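Cellulose-binding protein (Saccharophagus degradans, PDB 2YHG) probably acts in carbohydrate metabolism, this C-terminal piece of a putative cellulose-binding protein joining a nucleoside hydrolase-like domain to a smaller C-terminal domain. Local coordinates at residues S209-Q214 against R238-G243; D221-S226 against D314-M319; G354-L359 against S398-I403. One frame throughout, in Å; residues are numbered along the deposited sequence. Where two conformers were deposited one is given.

Contact 1. Residues S209-Q214 against R238-G243; sequences SVYSWQ and RYATEG
Gln214 reaches Thr241 through a bent chain: CG stands beside the backbone N (chi1 -80°), and a second fold at chi2 (80°) carries the amide back over its own loop, where NE2 can serve both sides of the contact. Across the gap it donates to Thr241 O, 2.8 Å from Gln214 NE2, with the acceptor close to the amide plane and the approach almost head-on to the carbonyl. Within its own loop Gln214 NE2 also donates to Val210 O at 2.9 Å, this time on a lone pair in the carbonyl plane. Two such bonds fix the rotation of the amide. Gln214 OE1 faces the backbone, taking a weak bond from Trp213 N.

The indole of Trp213 lies beneath this amide, with Gln214 CD 3.4 Å above the ring plane and displaced from the ring centre. Trp213 NE1 adds a weak bond to the same Val210 O, while the benzo edge of the indole reaches loop 238-243, CZ2 meeting Glu242 O in the ring plane at 3.4 Å. The carboxylate of Glu242 is turned to other partners, Thr245 and Arg49. Tyr211 offers a ring edge, CE1 lying 3.6 Å from Ala240 CB, as Val210 CG2 sits over the ring centre. Val210 CB abuts Gly243 O, a buried carbonyl without a polar partner in the model. Asp42 receives the N-H of Gly243, and Asp244, next in the chain, binds calcium with Asp36, Asp43 and Trp151, an aspartate-rich site reminiscent of that in the related nucleoside hydrolases.

Contact 2. Residues D221-S226 against D314-M319; sequences DNHIQS and DFQARM
His223 and Ile224 pack against Phe315, Gln316 and Met319 in a helix-helix contact between helices 217-225 and 308-323. The short axes come within 8.8 Å at an angle of 60°. No direct hydrogen bond spans the interface; an apolar cluster, a stacked amide and one water hold it.

Ile224 supplies the wedge. Its CD1 methyl stands over the centre of the Phe315 ring, 3.6 Å from the centroid, a CH-pi contact only 14° from the ring normal. The other branch works at the ring's far end, with Ile224 CG2 3.6 Å from Phe315 CZ, and the same CD1 is 3.6 Å from Met319 CG. Bends at chi2 and chi3 fold the Met319 chain back, so that its CE methyl rests on the carbonyl of Ile224. Helix 42-52 backs this cluster, with Val52 touching both Phe315 and Met319.

At the more accessible margin the contact is flat against flat. The Gln316 chain runs extended, CG anti to the backbone N, and lays its amide over one face of the His223 imidazole; the planes are 17° apart, and Gln316 CD sits 3.6 Å above the ring, off its middle. Between the two backbones a water donates to His223 O at 2.7 Å and to Gln316 O at 2.8 Å, bridging two carbonyls that cannot bond each other.

Metal sites lie close by: Gln225, facing away, binds magnesium with Gly228, while His227, just after 221-226, and Asp320 of helix 308-323 form a zinc site tying the two elements together, the His223 side chain about 4 Å from the metal.

Contact 3. Residues G354-L359 against S398-I403; sequences GSTVSL and SANVQI
Val357 and Val401 exchange the central pair of hydrogen bonds between two antiparallel strands. Val401 N donates to Val357 O at 2.8 Å in an almost straight bond (178°), and Val357 N returns one to Val401 O, also at 2.8 Å. Two residues along, Leu359 and Ala399 repeat the exchange, with Leu359 N 2.9 Å from Ala399 O and Ala399 N 2.9 Å from Leu359 O. Thr356 with Gln402 and Ser358 with Asn400 are the intervening non-hydrogen-bonded pairs, where CA-H groups lean on carbonyls, as Thr356 CA does on Val401 O.

Pairing carries on past the regular strand: Ile403 N donates to Ser355 O at 2.8 Å, and a weak bond from Gly354 N to Ile403 O closes that end. At the other end a water donates to Ala399 O and also joins Ser398 OG with one conformer of Ser358 OG.

The side chains divide by face. Thr356, Ser358, Asn400 and Gln402 form the polar one, where, in the conformer modelled here, Asn400 OD1, the side-chain amide oxygen, comes close to Ser358 CA. Val357, Leu359, Ala399 and Val401 form the other. Here Leu359 places CG beside its backbone N (chi1 -62°), bringing CD1 to 3.7 Å from Val401 CG2, and Ile403 continues the row with CG1 3.9 Å from Val357 CG2. This apolar face packs on the four-stranded sheet: Leu359 meets Leu349, Trp376 and Val432, while Ile403 meets Ile434 and Val436.

The N-to-C directions of the short segments 356-359 and 398-402 differ by 157°, close to antiparallel. Strand 398-402 has a further neighbour in 391-392, making a three-stranded antiparallel layer that faces a mixed sheet, the arrangement of a beta sandwich.

Contacts 1 and 2 belong to one compact region, their centres about 17 Å apart, and their segments alternate along the chain: 209-214, 221-226, 238-243, 314-319. They touch, Glu242 OE2 lying 3.7 Å from Phe315 CE2, so the loop beside the calcium site and the helix pair leading to the zinc site share helix 308-323 as a common wall. Contact 3 follows both in sequence and lies in the C-terminal beta sandwich, its centre about 39 Å from each of theirs, with nearest atoms about 27 Å from contact 1 and 24 Å from contact 2. The chain thus combines a nucleoside hydrolase-like part with a sandwich that has its own metal sites and touches Gln316.

Contact 1. Residues S209-Q214 against R238-G243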
ATOM      1  N   SER A 209     -13.767   0.212   1.717  1.00  6.72           N
ATOM      2  CA  SER A 209     -14.224  -0.826   0.801  0.50  6.49           C
ATOM      3  C   SER A 209     -13.140  -1.884   0.626  1.00  6.91           C
ATOM      4  O   SER A 209     -12.565  -2.061  -0.471  1.00  7.71           O
ATOM      5  CB  SER A 209     -14.640  -0.233  -0.548  0.50  6.94           C
ATOM      6  OG  SER A 209     -15.801   0.574  -0.449  0.50  7.02           O
ATOM      7  N   VAL A 210     -12.857  -2.576   1.718  1.00  6.83           N
ATOM      8  CA  VAL A 210     -11.669  -3.403   1.859  1.00  6.96           C
ATOM      9  C   VAL A 210     -11.991  -4.898   1.900  1.00  6.97           C
ATOM     10  O   VAL A 210     -11.124  -5.702   2.249  1.00  7.92           O
ATOM     11  CB  VAL A 210     -10.829  -2.994   3.099  1.00  7.94           C
ATOM     12  CG1 VAL A 210     -10.309  -1.576   2.904  1.00  9.04           C
ATOM     13  CG2 VAL A 210     -11.633  -3.159   4.395  1.00  8.40           C
ATOM     14  N   TYR A 211     -13.202  -5.274   1.503  1.00  7.65           N
ATOM     15  CA  TYR A 211     -13.740  -6.603   1.751  1.00  7.75           C
ATOM     16  C   TYR A 211     -14.079  -7.405   0.500  1.00  8.18           C
ATOM     17  O   TYR A 211     -14.608  -8.511   0.634  1.00  9.61           O
ATOM     18  CB  TYR A 211     -14.990  -6.495   2.599  1.00  8.62           C
ATOM     19  CG  TYR A 211     -14.750  -6.032   4.018  1.00  9.03           C
ATOM     20  CD1 TYR A 211     -14.047  -6.814   4.908  1.00 10.82           C
ATOM     21  CD2 TYR A 211     -15.216  -4.822   4.467  1.00  9.54           C
ATOM     22  CE1 TYR A 211     -13.838  -6.390   6.234  1.00 10.72           C
ATOM     23  CE2 TYR A 211     -15.077  -4.435   5.790  1.00 10.09           C
ATOM     24  CZ  TYR A 211     -14.404  -5.237   6.671  1.00 10.24           C
ATOM     25  OH  TYR A 211     -14.343  -4.899   8.010  1.00 11.80           O
ATOM     26  N   SER A 212     -13.834  -6.883  -0.696  1.00  8.14           N
ATOM     27  CA  SER A 212     -14.346  -7.519  -1.921  1.00  8.69           C
ATOM     28  C   SER A 212     -13.292  -8.216  -2.768  1.00  8.65           C
ATOM     29  O   SER A 212     -13.635  -8.855  -3.744  1.00 11.35           O
ATOM     30  CB  SER A 212     -15.046  -6.489  -2.796  1.00  9.18           C
ATOM     31  OG  SER A 212     -16.140  -5.937  -2.121  1.00 10.78           O
ATOM     32  N   TRP A 213     -12.036  -8.164  -2.371  1.00  8.24           N
ATOM     33  CA  TRP A 213     -10.913  -8.643  -3.187  1.00  7.66           C
ATOM     34  C   TRP A 213     -10.341  -9.972  -2.731  1.00  7.85           C
ATOM     35  O   TRP A 213      -9.530 -10.565  -3.459  1.00  8.55           O
ATOM     36  CB  TRP A 213      -9.802  -7.571  -3.166  1.00  8.03           C
ATOM     37  CG  TRP A 213      -9.230  -7.352  -1.814  1.00  7.34           C
ATOM     38  CD1 TRP A 213      -9.716  -6.514  -0.860  1.00  7.52           C
ATOM     39  CD2 TRP A 213      -8.131  -8.047  -1.218  1.00  6.98           C
ATOM     40  NE1 TRP A 213      -9.010  -6.654   0.299  1.00  7.66           N
ATOM     41  CE2 TRP A 213      -8.031  -7.596   0.115  1.00  7.30           C
ATOM     42  CE3 TRP A 213      -7.203  -8.984  -1.680  1.00  7.50           C
ATOM     43  CZ2 TRP A 213      -7.104  -8.119   1.021  1.00  7.01           C
ATOM     44  CZ3 TRP A 213      -6.268  -9.490  -0.790  1.00  7.50           C
ATOM     45  CH2 TRP A 213      -6.223  -9.058   0.536  1.00  7.92           C
ATOM     46  N   GLN A 214     -10.721 -10.422  -1.534  1.00  7.69           N
ATOM     47  CA  GLN A 214     -10.006 -11.463  -0.820  1.00  7.52           C
ATOM     48  C   GLN A 214     -10.073 -12.825  -1.512  1.00  8.85           C
ATOM     49  O   GLN A 214     -11.043 -13.152  -2.188  1.00  9.56           O
ATOM     50  CB  GLN A 214     -10.590 -11.652   0.582  1.00  8.40           C
ATOM     51  CG  GLN A 214     -10.124 -10.614   1.588  1.00  8.45           C
ATOM     52  CD  GLN A 214     -10.805  -9.277   1.571  1.00  7.64           C
ATOM     53  OE1 GLN A 214     -11.562  -8.922   0.635  1.00  8.22           O
ATOM     54  NE2 GLN A 214     -10.548  -8.500   2.607  1.00  7.95           N
ATOM     55  N   ARG A 238     -11.029 -15.463  10.736  1.00  8.88           N
ATOM     56  CA  ARG A 238     -12.087 -15.462  11.756  0.50  9.70           C
ATOM     57  C   ARG A 238     -13.351 -14.797  11.227  1.00  9.59           C
ATOM     58  O   ARG A 238     -14.470 -15.328  11.387  1.00 10.84           O
ATOM     59  CB  ARG A 238     -11.634 -14.717  13.021  0.50  8.86           C
ATOM     60  CG  ARG A 238     -12.657 -14.755  14.160  0.50  6.62           C
ATOM     61  CD  ARG A 238     -12.196 -14.009  15.371  0.50  6.95           C
ATOM     62  NE  ARG A 238     -11.002 -14.572  15.986  0.50  7.78           N
ATOM     63  CZ  ARG A 238     -10.324 -14.020  16.994  0.50  6.70           C
ATOM     64  NH1 ARG A 238     -10.735 -12.883  17.491  0.50  8.60           N
ATOM     65  NH2 ARG A 238      -9.207 -14.557  17.423  0.50  7.66           N
ATOM     66  N   TYR A 239     -13.191 -13.607  10.645  1.00  9.87           N
ATOM     67  CA  TYR A 239     -14.254 -12.808  10.076  1.00 10.27           C
ATOM     68  C   TYR A 239     -13.939 -12.546   8.616  1.00  8.60           C
ATOM     69  O   TYR A 239     -14.431 -13.255   7.748  1.00 10.08           O
ATOM     70  CB  TYR A 239     -14.446 -11.528  10.867  1.00 12.87           C
ATOM     71  CG  TYR A 239     -15.539 -10.686  10.377  1.00 14.59           C
ATOM     72  CD1 TYR A 239     -16.857 -11.107  10.440  1.00 18.94           C
ATOM     73  CD2 TYR A 239     -15.270  -9.424   9.883  1.00 16.26           C
ATOM     74  CE1 TYR A 239     -17.899 -10.282   9.996  1.00 19.36           C
ATOM     75  CE2 TYR A 239     -16.294  -8.588   9.465  1.00 18.75           C
ATOM     76  CZ  TYR A 239     -17.595  -9.048   9.462  1.00 19.00           C
ATOM     77  OH  TYR A 239     -18.605  -8.205   9.052  1.00 26.39           O
ATOM     78  N   ALA A 240     -13.050 -11.597   8.336  1.00  8.97           N
ATOM     79  CA  ALA A 240     -12.555 -11.321   6.993  1.00  9.14           C
ATOM     80  C   ALA A 240     -11.074 -11.630   6.915  1.00  7.47           C
ATOM     81  O   ALA A 240     -10.329 -11.443   7.899  1.00  9.09           O
ATOM     82  CB  ALA A 240     -12.785  -9.850   6.599  1.00 12.46           C
ATOM     83  N   THR A 241     -10.616 -12.024   5.738  1.00  7.73           N
ATOM     84  CA  THR A 241      -9.207 -12.231   5.488  1.00  7.48           C
ATOM     85  C   THR A 241      -8.548 -10.871   5.205  1.00  7.00           C
ATOM     86  O   THR A 241      -9.029 -10.107   4.374  1.00  7.89           O
ATOM     87  CB  THR A 241      -9.001 -13.179   4.331  1.00  7.75           C
ATOM     88  OG1 THR A 241      -9.363 -14.473   4.811  1.00  8.69           O
ATOM     89  CG2 THR A 241      -7.603 -13.226   3.814  1.00  8.82           C
ATOM     90  N   GLU A 242      -7.474 -10.565   5.924  1.00  6.57           N
ATOM     91  CA  GLU A 242      -6.572  -9.455   5.570  1.00  6.53           C
ATOM     92  C   GLU A 242      -7.347  -8.157   5.277  1.00  6.18           C
ATOM     93  O   GLU A 242      -7.034  -7.427   4.336  1.00  6.55           O
ATOM     94  CB  GLU A 242      -5.686  -9.831   4.373  1.00  7.06           C
ATOM     95  CG  GLU A 242      -4.664 -10.865   4.749  1.00  7.54           C
ATOM     96  CD  GLU A 242      -3.659 -11.096   3.680  1.00  7.22           C
ATOM     97  OE1 GLU A 242      -2.997 -10.098   3.261  1.00  7.65           O
ATOM     98  OE2 GLU A 242      -3.529 -12.246   3.154  1.00  8.18           O
ATOM     99  N   GLY A 243      -8.231  -7.739   6.178  1.00  6.60           N
ATOM    100  CA  GLY A 243      -8.914  -6.476   5.993  1.00  7.11           C
ATOM    101  C   GLY A 243      -7.977  -5.268   5.936  1.00  6.32           C
ATOM    102  O   GLY A 243      -8.328  -4.263   5.318  1.00  6.79           O
TER

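Contact 2. Residues D221-S226 against D314-M319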
ATOM      1  N   ASP A 221      -5.163 -22.143   2.361  1.00  9.84           N
ATOM      2  CA  ASP A 221      -4.663 -23.410   2.849  1.00 10.34           C
ATOM      3  C   ASP A 221      -3.639 -24.020   1.889  1.00 11.04           C
ATOM      4  O   ASP A 221      -2.605 -24.512   2.322  1.00 14.14           O
ATOM      5  CB  ASP A 221      -5.853 -24.349   3.037  1.00 12.17           C
ATOM      6  CG  ASP A 221      -5.479 -25.662   3.681  1.00 17.24           C
ATOM      7  OD1 ASP A 221      -4.884 -25.665   4.766  1.00 23.24           O
ATOM      8  OD2 ASP A 221      -5.980 -26.679   3.187  1.00 28.39           O
ATOM      9  N   ASN A 222      -3.954 -23.996   0.597  1.00 11.24           N
ATOM     10  CA  ASN A 222      -3.113 -24.663  -0.377  0.50 11.65           C
ATOM     11  C   ASN A 222      -1.873 -23.895  -0.781  1.00 11.39           C
ATOM     12  O   ASN A 222      -0.819 -24.500  -0.979  1.00 13.07           O
ATOM     13  CB  ASN A 222      -3.924 -25.040  -1.600  0.50 13.04           C
ATOM     14  CG  ASN A 222      -4.945 -26.116  -1.303  0.50 16.85           C
ATOM     15  OD1 ASN A 222      -6.113 -25.964  -1.608  0.50 24.38           O
ATOM     16  ND2 ASN A 222      -4.486 -27.247  -0.790  0.50 21.65           N
ATOM     17  N   HIS A 223      -1.990 -22.580  -0.968  1.00 10.35           N
ATOM     18  CA  HIS A 223      -0.898 -21.788  -1.541  1.00 10.22           C
ATOM     19  C   HIS A 223      -0.087 -21.031  -0.519  1.00  9.76           C
ATOM     20  O   HIS A 223       1.032 -20.618  -0.803  1.00 10.44           O
ATOM     21  CB  HIS A 223      -1.396 -20.814  -2.607  1.00 10.90           C
ATOM     22  CG  HIS A 223      -1.928 -21.511  -3.807  1.00 11.65           C
ATOM     23  ND1 HIS A 223      -1.173 -22.369  -4.574  1.00 13.31           N
ATOM     24  CD2 HIS A 223      -3.166 -21.494  -4.351  1.00 14.42           C
ATOM     25  CE1 HIS A 223      -1.939 -22.878  -5.520  1.00 14.90           C
ATOM     26  NE2 HIS A 223      -3.134 -22.320  -5.445  1.00 16.13           N
ATOM     27  N   ILE A 224      -0.654 -20.797   0.673  1.00  9.61           N
ATOM     28  CA  ILE A 224      -0.059 -19.917   1.668  1.00  8.75           C
ATOM     29  C   ILE A 224       0.341 -20.686   2.932  1.00  8.86           C
ATOM     30  O   ILE A 224       1.505 -20.802   3.255  1.00  9.74           O
ATOM     31  CB  ILE A 224      -0.971 -18.702   2.005  1.00  9.05           C
ATOM     32  CG1 ILE A 224      -1.474 -17.989   0.731  1.00  8.86           C
ATOM     33  CG2 ILE A 224      -0.249 -17.757   2.956  1.00  9.28           C
ATOM     34  CD1 ILE A 224      -0.420 -17.448  -0.215  1.00  9.81           C
ATOM     35  N   GLN A 225      -0.656 -21.225   3.625  1.00  9.34           N
ATOM     36  CA  GLN A 225      -0.463 -21.751   4.964  1.00  9.06           C
ATOM     37  C   GLN A 225       0.401 -23.004   5.009  1.00 10.27           C
ATOM     38  O   GLN A 225       1.037 -23.294   6.009  1.00 11.31           O
ATOM     39  CB  GLN A 225      -1.837 -22.012   5.577  1.00  9.60           C
ATOM     40  CG  GLN A 225      -2.591 -20.718   5.836  1.00  8.93           C
ATOM     41  CD  GLN A 225      -3.994 -20.933   6.298  1.00  8.76           C
ATOM     42  OE1 GLN A 225      -4.788 -21.538   5.589  1.00  9.91           O
ATOM     43  NE2 GLN A 225      -4.321 -20.429   7.482  1.00  8.81           N
ATOM     44  N   SER A 226       0.432 -23.735   3.897  1.00 10.82           N
ATOM     45  CA  SER A 226       1.222 -24.940   3.767  1.00 11.80           C
ATOM     46  C   SER A 226       2.678 -24.656   3.478  1.00 11.80           C
ATOM     47  O   SER A 226       3.472 -25.592   3.424  1.00 13.33           O
ATOM     48  CB  SER A 226       0.629 -25.812   2.675  1.00 13.80           C
ATOM     49  OG  SER A 226       0.658 -25.086   1.471  1.00 14.46           O
ATOM     50  N   ASP A 314       0.535 -12.961  -7.140  1.00  9.03           N
ATOM     51  CA  ASP A 314       1.702 -12.389  -6.514  1.00  8.49           C
ATOM     52  C   ASP A 314       2.014 -13.092  -5.188  1.00  8.73           C
ATOM     53  O   ASP A 314       3.149 -13.515  -4.945  1.00  9.40           O
ATOM     54  CB  ASP A 314       1.464 -10.900  -6.318  1.00  8.62           C
ATOM     55  CG  ASP A 314       2.611 -10.184  -5.688  1.00  9.55           C
ATOM     56  OD1 ASP A 314       3.786 -10.373  -6.085  1.00 10.97           O
ATOM     57  OD2 ASP A 314       2.358  -9.381  -4.784  1.00 15.89           O
ATOM     58  N   PHE A 315       1.041 -13.187  -4.302  1.00  8.19           N
ATOM     59  CA  PHE A 315       1.283 -13.759  -2.984  1.00  8.26           C
ATOM     60  C   PHE A 315       1.614 -15.252  -3.120  1.00  8.50           C
ATOM     61  O   PHE A 315       2.469 -15.760  -2.429  1.00  9.11           O
ATOM     62  CB  PHE A 315       0.062 -13.498  -2.119  1.00  8.04           C
ATOM     63  CG  PHE A 315       0.195 -13.842  -0.636  1.00  7.70           C
ATOM     64  CD1 PHE A 315       1.379 -13.906   0.024  1.00  8.06           C
ATOM     65  CD2 PHE A 315      -0.956 -13.986   0.112  1.00  8.32           C
ATOM     66  CE1 PHE A 315       1.424 -14.138   1.390  1.00  8.40           C
ATOM     67  CE2 PHE A 315      -0.922 -14.187   1.484  1.00  8.24           C
ATOM     68  CZ  PHE A 315       0.272 -14.269   2.124  1.00  7.95           C
ATOM     69  N   GLN A 316       0.915 -15.943  -4.003  1.00  8.89           N
ATOM     70  CA  GLN A 316       1.208 -17.365  -4.276  1.00  9.14           C
ATOM     71  C   GLN A 316       2.673 -17.549  -4.647  1.00  9.40           C
ATOM     72  O   GLN A 316       3.363 -18.425  -4.095  1.00 10.07           O
ATOM     73  CB  GLN A 316       0.273 -17.894  -5.337  1.00 10.09           C
ATOM     74  CG  GLN A 316       0.579 -19.314  -5.749  1.00 10.39           C
ATOM     75  CD  GLN A 316      -0.237 -19.837  -6.904  1.00 11.61           C
ATOM     76  OE1 GLN A 316      -1.281 -19.304  -7.263  1.00 12.51           O
ATOM     77  NE2 GLN A 316       0.245 -20.925  -7.500  1.00 13.08           N
ATOM     78  N   ALA A 317       3.166 -16.770  -5.609  1.00  9.24           N
ATOM     79  CA  ALA A 317       4.553 -16.892  -6.043  1.00  9.67           C
ATOM     80  C   ALA A 317       5.503 -16.555  -4.930  1.00  9.67           C
ATOM     81  O   ALA A 317       6.525 -17.231  -4.770  1.00 10.30           O
ATOM     82  CB  ALA A 317       4.811 -16.002  -7.249  1.00 10.57           C
ATOM     83  N   ARG A 318       5.193 -15.525  -4.131  1.00  9.00           N
ATOM     84  CA  ARG A 318       6.112 -15.143  -3.064  1.00  9.65           C
ATOM     85  C   ARG A 318       6.206 -16.193  -1.954  1.00  9.49           C
ATOM     86  O   ARG A 318       7.263 -16.340  -1.348  1.00 10.08           O
ATOM     87  CB  ARG A 318       5.745 -13.765  -2.528  1.00  9.51           C
ATOM     88  CG  ARG A 318       5.987 -12.663  -3.517  1.00  8.99           C
ATOM     89  CD  ARG A 318       5.380 -11.354  -3.067  1.00  9.19           C
ATOM     90  NE  ARG A 318       5.611 -10.264  -4.007  1.00  9.91           N
ATOM     91  CZ  ARG A 318       6.740  -9.602  -4.134  1.00  9.45           C
ATOM     92  NH1 ARG A 318       7.732  -9.773  -3.283  1.00  9.61           N
ATOM     93  NH2 ARG A 318       6.850  -8.725  -5.115  1.00 10.91           N
ATOM     94  N   MET A 319       5.129 -16.912  -1.691  1.00  9.23           N
ATOM     95  CA  MET A 319       5.217 -18.024  -0.764  1.00  9.38           C
ATOM     96  C   MET A 319       6.015 -19.192  -1.335  1.00 10.34           C
ATOM     97  O   MET A 319       6.627 -19.950  -0.578  1.00 11.60           O
ATOM     98  CB  MET A 319       3.844 -18.480  -0.310  1.00  9.83           C
ATOM     99  CG  MET A 319       3.112 -17.442   0.538  1.00 10.13           C
ATOM    100  SD  MET A 319       4.007 -16.860   1.999  1.00 10.44           S
ATOM    101  CE  MET A 319       4.157 -18.382   2.897  1.00 11.93           C
TER
HETATM  102  O   HOH W   1       2.107 -20.781  -3.304  1.00 11.49           O

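Contact 3. Residues G354-L359 against S398-I403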
ATOM      1  N   GLY A 354      -5.158  16.104 -30.340  1.00  9.35           N
ATOM      2  CA  GLY A 354      -5.273  15.702 -31.746  1.00 10.77           C
ATOM      3  C   GLY A 354      -3.988  15.119 -32.296  1.00 11.39           C
ATOM      4  O   GLY A 354      -3.744  15.152 -33.489  1.00 20.59           O
ATOM      5  N   SER A 355      -3.115  14.594 -31.475  1.00  8.99           N
ATOM      6  CA  SER A 355      -1.939  13.871 -31.926  1.00  8.42           C
ATOM      7  C   SER A 355      -2.038  12.392 -31.587  1.00  7.78           C
ATOM      8  O   SER A 355      -2.890  11.986 -30.816  1.00 11.02           O
ATOM      9  CB  SER A 355      -0.669  14.492 -31.316  1.00  7.90           C
ATOM     10  OG  SER A 355      -0.500  14.147 -29.949  1.00  8.47           O
ATOM     11  N   THR A 356      -1.145  11.604 -32.163  1.00  7.52           N
ATOM     12  CA  THR A 356      -1.037  10.182 -31.826  0.70  7.99           C
ATOM     13  C   THR A 356       0.285   9.929 -31.138  1.00  6.79           C
ATOM     14  O   THR A 356       1.318  10.494 -31.522  1.00  6.93           O
ATOM     15  CB  THR A 356      -1.157   9.330 -33.082  0.70  8.73           C
ATOM     16  OG1 THR A 356      -2.397   9.651 -33.728  0.70 14.63           O
ATOM     17  CG2 THR A 356      -1.125   7.888 -32.785  0.70  8.94           C
ATOM     18  N   VAL A 357       0.241   9.131 -30.090  1.00  7.28           N
ATOM     19  CA  VAL A 357       1.402   8.814 -29.266  1.00  7.19           C
ATOM     20  C   VAL A 357       1.696   7.319 -29.309  1.00  7.22           C
ATOM     21  O   VAL A 357       0.904   6.503 -28.826  1.00  8.41           O
ATOM     22  CB  VAL A 357       1.208   9.258 -27.790  1.00  8.21           C
ATOM     23  CG1 VAL A 357       2.407   8.866 -26.949  1.00  8.90           C
ATOM     24  CG2 VAL A 357       0.937  10.769 -27.735  1.00  8.91           C
ATOM     25  N   SER A 358       2.844   6.959 -29.847  1.00  7.65           N
ATOM     26  CA  SER A 358       3.318   5.589 -29.841  0.50  8.29           C
ATOM     27  C   SER A 358       3.816   5.200 -28.443  1.00  7.96           C
ATOM     28  O   SER A 358       4.618   5.929 -27.853  1.00  8.69           O
ATOM     29  CB  SER A 358       4.449   5.463 -30.867  0.50 10.69           C
ATOM     30  OG  SER A 358       5.204   4.292 -30.677  0.50 12.51           O
ATOM     31  N   LEU A 359       3.348   4.074 -27.923  1.00  7.76           N
ATOM     32  CA  LEU A 359       3.841   3.539 -26.650  1.00  8.96           C
ATOM     33  C   LEU A 359       4.271   2.104 -26.910  1.00  9.18           C
ATOM     34  O   LEU A 359       3.459   1.260 -27.243  1.00  9.97           O
ATOM     35  CB  LEU A 359       2.765   3.595 -25.566  1.00  9.52           C
ATOM     36  CG  LEU A 359       2.245   4.984 -25.178  1.00  9.53           C
ATOM     37  CD1 LEU A 359       1.072   4.856 -24.195  1.00 10.98           C
ATOM     38  CD2 LEU A 359       3.327   5.886 -24.637  1.00 10.52           C
ATOM     39  N   SER A 398       3.542  -2.946 -29.092  1.00 12.40           N
ATOM     40  CA  SER A 398       3.677  -1.635 -29.664  1.00 13.58           C
ATOM     41  C   SER A 398       2.296  -1.074 -29.998  1.00 12.38           C
ATOM     42  O   SER A 398       1.652  -1.522 -30.939  1.00 14.88           O
ATOM     43  CB  SER A 398       4.552  -1.769 -30.912  1.00 15.82           C
ATOM     44  OG  SER A 398       4.607  -0.576 -31.611  1.00 18.32           O
ATOM     45  N   ALA A 399       1.821  -0.162 -29.168  1.00 11.27           N
ATOM     46  CA  ALA A 399       0.472   0.418 -29.250  1.00 11.70           C
ATOM     47  C   ALA A 399       0.534   1.900 -29.663  1.00 10.26           C
ATOM     48  O   ALA A 399       1.581   2.553 -29.578  1.00 10.57           O
ATOM     49  CB  ALA A 399      -0.291   0.244 -27.919  1.00 13.60           C
ATOM     50  N   ASN A 400      -0.615   2.448 -30.054  1.00  9.50           N
ATOM     51  CA  ASN A 400      -0.688   3.864 -30.448  0.50  8.89           C
ATOM     52  C   ASN A 400      -1.937   4.465 -29.879  1.00  9.46           C
ATOM     53  O   ASN A 400      -3.036   3.972 -30.103  1.00 12.80           O
ATOM     54  CB  ASN A 400      -0.648   4.107 -31.973  0.50  8.67           C
ATOM     55  CG  ASN A 400       0.696   3.898 -32.539  0.50  6.77           C
ATOM     56  OD1 ASN A 400       1.549   4.782 -32.525  0.50  8.81           O
ATOM     57  ND2 ASN A 400       0.955   2.670 -32.973  0.50 10.46           N
ATOM     58  N   VAL A 401      -1.760   5.539 -29.124  1.00  8.88           N
ATOM     59  CA  VAL A 401      -2.842   6.229 -28.446  1.00  9.30           C
ATOM     60  C   VAL A 401      -3.246   7.450 -29.238  1.00  8.91           C
ATOM     61  O   VAL A 401      -2.423   8.312 -29.533  1.00  8.97           O
ATOM     62  CB  VAL A 401      -2.397   6.647 -27.027  1.00  9.58           C
ATOM     63  CG1 VAL A 401      -3.557   7.326 -26.318  1.00 11.54           C
ATOM     64  CG2 VAL A 401      -1.884   5.474 -26.246  1.00 11.44           C
ATOM     65  N   GLN A 402      -4.530   7.551 -29.563  1.00  9.89           N
ATOM     66  CA  GLN A 402      -5.057   8.728 -30.222  1.00 10.15           C
ATOM     67  C   GLN A 402      -5.485   9.737 -29.173  1.00  9.78           C
ATOM     68  O   GLN A 402      -6.450   9.492 -28.446  1.00 12.62           O
ATOM     69  CB  GLN A 402      -6.228   8.319 -31.110  1.00 12.32           C
ATOM     70  CG  GLN A 402      -5.784   7.573 -32.320  1.00 20.71           C
ATOM     71  CD  GLN A 402      -6.903   7.377 -33.305  0.50 15.28           C
ATOM     72  OE1 GLN A 402      -7.707   6.475 -33.140  0.50 33.68           O
ATOM     73  NE2 GLN A 402      -7.066   8.320 -34.230  0.50 41.06           N
ATOM     74  N   ILE A 403      -4.793  10.857 -29.091  1.00  8.76           N
ATOM     75  CA  ILE A 403      -5.133  11.905 -28.132  1.00  8.75           C
ATOM     76  C   ILE A 403      -6.227  12.755 -28.750  1.00  9.41           C
ATOM     77  O   ILE A 403      -6.029  13.387 -29.784  1.00 10.62           O
ATOM     78  CB  ILE A 403      -3.924  12.789 -27.833  1.00  9.03           C
ATOM     79  CG1 ILE A 403      -2.713  11.985 -27.401  1.00 10.16           C
ATOM     80  CG2 ILE A 403      -4.309  13.871 -26.822  1.00 10.25           C
ATOM     81  CD1 ILE A 403      -2.909  11.174 -26.142  1.00 12.23           C
TER
HETATM   82  O   HOH W   2       3.987   1.932 -30.832  1.00 18.62           O